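Long-range contact in putative ABC type-2 transporter (Thermotoga maritima MSB8, PDB 3CNI), which is a domain, probably outside the membrane, of a putative ABC-2 family membrane protein that binds calcium and probably serves ABC-type transport: residues T22-A27 with G65-L70. Sequence-based numbering, arbitrary orientation.
With CA (calcium ion), chain C.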
# COMPACT_ATOMS: atom_id res chain seq x y z
N THR A 22 23.43 7.30 3.76
CA THR A 22 22.89 6.91 5.08
C THR A 22 21.43 6.61 5.06
O THR A 22 20.97 5.59 5.57
CB THR A 22 23.25 7.97 6.19
OG1 THR A 22 24.67 7.97 6.36
CG2 THR A 22 22.62 7.68 7.58
N ILE A 23 20.64 7.47 4.43
CA ILE A 23 19.19 7.21 4.42
C ILE A 23 18.86 5.96 3.55
O ILE A 23 17.97 5.17 3.88
CB ILE A 23 18.37 8.46 4.03
CG1 ILE A 23 16.90 8.21 4.41
CG2 ILE A 23 18.47 8.75 2.54
CD1 ILE A 23 16.72 8.28 5.90
N ALA A 24 19.58 5.78 2.43
CA ALA A 24 19.55 4.49 1.69
C ALA A 24 19.85 3.31 2.59
O ALA A 24 19.18 2.31 2.56
CB ALA A 24 20.58 4.47 0.54
N GLU A 25 20.97 3.38 3.30
CA GLU A 25 21.30 2.29 4.26
C GLU A 25 20.16 1.96 5.21
O GLU A 25 19.90 0.80 5.57
CB GLU A 25 22.54 2.56 5.05
CG GLU A 25 23.74 2.66 4.18
CD GLU A 25 24.98 2.94 4.99
OE1 GLU A 25 24.87 3.03 6.22
OE2 GLU A 25 26.09 3.06 4.39
N LEU A 26 19.44 3.02 5.55
CA LEU A 26 18.38 2.95 6.52
C LEU A 26 17.13 2.30 5.94
O LEU A 26 16.43 1.57 6.60
CB LEU A 26 18.06 4.35 7.00
CG LEU A 26 17.34 4.46 8.32
CD1 LEU A 26 15.99 3.80 8.12
CD2 LEU A 26 18.23 3.90 9.46
N ALA A 27 16.91 2.54 4.65
CA ALA A 27 15.83 1.93 3.94
C ALA A 27 16.11 0.41 3.87
O ALA A 27 15.28 -0.41 4.16
CB ALA A 27 15.70 2.53 2.55
N GLY A 65 21.27 7.67 -6.11
CA GLY A 65 20.48 8.91 -6.19
C GLY A 65 19.32 8.97 -5.19
O GLY A 65 18.65 10.00 -5.06
N PHE A 66 19.11 7.88 -4.46
CA PHE A 66 17.97 7.78 -3.53
C PHE A 66 18.07 8.78 -2.37
O PHE A 66 17.10 9.48 -2.02
CB PHE A 66 17.96 6.36 -2.98
CG PHE A 66 16.88 6.06 -1.98
CD1 PHE A 66 15.69 5.48 -2.39
CD2 PHE A 66 17.10 6.22 -0.63
CE1 PHE A 66 14.74 5.08 -1.48
CE2 PHE A 66 16.16 5.88 0.27
CZ PHE A 66 14.97 5.31 -0.13
N SER A 67 19.25 8.76 -1.75
CA SER A 67 19.58 9.56 -0.57
C SER A 67 19.55 11.09 -0.89
O SER A 67 19.02 11.93 -0.15
CB SER A 67 20.99 9.20 -0.02
OG SER A 67 20.98 7.95 0.67
N GLN A 68 20.17 11.42 -2.00
CA GLN A 68 20.21 12.76 -2.52
C GLN A 68 18.83 13.33 -2.90
O GLN A 68 18.54 14.51 -2.69
CB GLN A 68 21.09 12.77 -3.76
CG GLN A 68 21.41 14.15 -4.27
CD GLN A 68 22.35 14.06 -5.48
OE1 GLN A 68 22.45 13.00 -6.11
NE2 GLN A 68 23.03 15.14 -5.80
N SER A 69 17.99 12.50 -3.47
CA SER A 69 16.65 12.94 -3.77
C SER A 69 16.03 13.41 -2.49
O SER A 69 15.61 14.54 -2.40
CB SER A 69 15.84 11.80 -4.34
OG SER A 69 16.40 11.47 -5.57
N LEU A 70 16.00 12.54 -1.50
CA LEU A 70 15.33 12.82 -0.25
C LEU A 70 15.91 14.05 0.46
O LEU A 70 15.18 14.80 1.12
CB LEU A 70 15.34 11.59 0.67
CG LEU A 70 14.50 10.41 0.20
CD1 LEU A 70 14.58 9.23 1.20
CD2 LEU A 70 13.02 10.80 -0.07
CA CA C . 27.76 4.20 6.01
O HOH W 1 26.76 5.92 4.56
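Ile23 and Ala24 meet Phe66 and Ser67 where two helices of an alpha/beta domain pack through their N-terminal ends. Helix 22-32 follows strand 12-17 and helix 66-72 follows strand 58-62, neighbouring parallel strands of the mixed sheet; the axes of the two short segments approach to 8.5 Å at 111°. The tight part lies around Ser67. Its OG accepts the N-H of Ala24, N to OG 3.1 Å, in a fairly straight bond (158° at the hydrogen) that uses a backbone donor of the opening helical turn. The same hydroxyl hydrogen-bonds Asp19 OD2, while Asp19 OD1 takes the backbone N of Gly65, the N-cap residue, so one carboxylate holds the start of helix 66-72 directly and that of helix 22-32 through the Ser67 hydroxyl. Beside this bond Ile23 CG2 presses on Ser67, 3.2 Å from OG and 3.4 Å from CA, the latter closer than usual for two carbons. With CG anti to the backbone N (chi1 179°), the Phe66 ring extends from its helix to lie obliquely against the other: CD2 is 3.8 Å from Ala24 CA, and CZ reaches Ala27 CB at 3.9 Å. An alanine at Phe66 would lose the ring and is likely to open a gap beside Ala24 and Ala27. Packing is slacker where Ile23 and Leu70 cross at about a right angle, CG1 to CD1 4.1 Å; Phe112 also touches Ile23, and Leu122 and Ala76 touch Leu70. On the far side of helix 22-32 Thr22 and Glu25 turn from the contact toward solvent and a calcium ion. There the extended Glu25 chain binds the metal through OE2 at 2.6 Å, and a water on the same ion bonds weakly to Thr22 OG1.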